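Local coordinates for protein sniffer CG10964-PA (Drosophila melanogaster, PDB 1SNY) that probably reduces carbonyl compounds with NADPH, as an NADP-binding Rossmann-fold enzyme of the short-chain dehydrogenase/reductase family, at residues A[161-166]-A[211-216]. Residues are numbered along the deposited sequence; the frame is centred on the assembly and turned at random. Where two conformers were deposited one is given.
Sequences MGVGRA and RIMCVS
Ala166 and Met213 join two neighbouring parallel strands of the Rossmann sheet, 167-171 and 213-217, at their N-terminal ends, away from the cofactor. The evidence is one direct backbone hydrogen bond, Met213 N to Ala166 O (3.1 Å, N-H...O angle 161°), and the ladder continues where Met213 and Val215 bond to Ile168. A water extends the link beyond the strands: it accepts from Gly162 N at 2.9 Å and lies 2.6 Å from Ala166 O and 3.0 Å from Arg211 O, with more acceptors near it than protons to give. Arg211, at positive phi (59°), is the C-prime residue of the Schellman motif ending helix 187-207. The two arginines meet by aliphatic carbon on a guanidinium face, not through their charged ends: Arg211 CB sits over the centre of one face of the Arg165 guanidinium, 3.7 Å from its CZ, while Arg165 NE bonds to Ala153 O and Arg211 NH1 to Tyr208 O. With an alanine at Arg165, Arg211 CB would probably lose this cover and Ala153 O this donor. The selenomethionine Met161 crosses Arg211 at about a right angle, its SE 3.8 Å from Arg211 CD. Its chain then bends at chi3 (33°), which brings Met161 CE to 3.6 Å from CB of a second selenomethionine, Met213.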
# COMPACT_ATOMS: atom_id res chain seq x y z
N MSE A 161 -26.82 -4.13 -7.98
CA MSE A 161 -25.50 -4.53 -7.50
C MSE A 161 -25.58 -4.96 -6.05
O MSE A 161 -26.29 -4.35 -5.25
CB MSE A 161 -24.51 -3.39 -7.68
CG MSE A 161 -24.22 -3.04 -9.14
SE MSE A 161 -22.80 -1.74 -9.31
CE MSE A 161 -21.76 -2.30 -7.79
N GLY A 162 -24.86 -6.02 -5.70
CA GLY A 162 -24.87 -6.52 -4.34
C GLY A 162 -24.33 -7.93 -4.32
O GLY A 162 -24.00 -8.50 -5.36
N VAL A 163 -24.24 -8.52 -3.13
CA VAL A 163 -23.73 -9.88 -3.02
C VAL A 163 -24.66 -10.87 -3.72
O VAL A 163 -24.26 -11.98 -4.05
CB VAL A 163 -23.57 -10.29 -1.54
CG1 VAL A 163 -22.45 -9.49 -0.90
CG2 VAL A 163 -24.88 -10.06 -0.79
N GLY A 164 -25.90 -10.45 -3.96
CA GLY A 164 -26.85 -11.30 -4.64
C GLY A 164 -26.49 -11.45 -6.11
O GLY A 164 -26.92 -12.40 -6.76
N ARG A 165 -25.71 -10.51 -6.63
CA ARG A 165 -25.29 -10.55 -8.03
C ARG A 165 -23.84 -11.00 -8.12
O ARG A 165 -23.56 -12.17 -8.41
CB ARG A 165 -25.48 -9.16 -8.66
CG ARG A 165 -25.26 -9.11 -10.16
CD ARG A 165 -25.80 -7.81 -10.77
NE ARG A 165 -25.47 -7.72 -12.19
CZ ARG A 165 -25.85 -6.72 -12.98
NH1 ARG A 165 -26.59 -5.73 -12.50
NH2 ARG A 165 -25.48 -6.72 -14.26
N ALA A 166 -22.91 -10.08 -7.88
CA ALA A 166 -21.48 -10.39 -7.91
C ALA A 166 -20.73 -9.35 -7.09
O ALA A 166 -21.01 -8.15 -7.19
CB ALA A 166 -20.98 -10.42 -9.34
N ARG A 211 -20.74 -4.66 -13.60
CA ARG A 211 -21.46 -4.38 -12.37
C ARG A 211 -21.08 -5.30 -11.21
O ARG A 211 -21.95 -5.80 -10.50
CB ARG A 211 -22.97 -4.46 -12.62
CG ARG A 211 -23.50 -3.41 -13.59
CD ARG A 211 -23.33 -2.01 -13.02
NE ARG A 211 -24.01 -1.00 -13.81
CZ ARG A 211 -23.57 -0.52 -14.97
NH1 ARG A 211 -22.43 -0.95 -15.50
NH2 ARG A 211 -24.28 0.41 -15.60
N ILE A 212 -19.78 -5.53 -11.03
CA ILE A 212 -19.28 -6.35 -9.94
C ILE A 212 -18.86 -5.39 -8.84
O ILE A 212 -18.00 -4.54 -9.04
CB ILE A 212 -18.05 -7.20 -10.37
CG1 ILE A 212 -18.46 -8.18 -11.48
CG2 ILE A 212 -17.49 -7.95 -9.16
CD1 ILE A 212 -17.28 -8.96 -12.08
N MSE A 213 -19.47 -5.53 -7.68
CA MSE A 213 -19.20 -4.67 -6.54
C MSE A 213 -17.91 -5.03 -5.80
O MSE A 213 -17.60 -6.21 -5.62
CB MSE A 213 -20.39 -4.73 -5.57
CG MSE A 213 -20.31 -3.79 -4.37
SE MSE A 213 -21.89 -3.90 -3.26
CE MSE A 213 -21.32 -5.33 -2.09
N CYS A 214 -17.14 -4.02 -5.41
CA CYS A 214 -15.92 -4.26 -4.65
C CYS A 214 -15.85 -3.28 -3.50
O CYS A 214 -15.98 -2.06 -3.70
CB CYS A 214 -14.66 -4.14 -5.51
SG CYS A 214 -13.16 -4.64 -4.58
N VAL A 215 -15.67 -3.80 -2.30
CA VAL A 215 -15.59 -2.94 -1.14
C VAL A 215 -14.58 -3.47 -0.15
O VAL A 215 -14.35 -4.68 -0.07
CB VAL A 215 -16.96 -2.86 -0.39
CG1 VAL A 215 -18.07 -2.45 -1.36
CG2 VAL A 215 -17.27 -4.20 0.24
N SER A 216 -13.97 -2.56 0.60
CA SER A 216 -13.05 -2.94 1.65
C SER A 216 -13.89 -2.86 2.91
O SER A 216 -14.70 -1.94 3.07
CB SER A 216 -11.89 -1.96 1.77
OG SER A 216 -10.94 -2.16 0.74
O HOH W 1 -23.13 -6.75 -7.86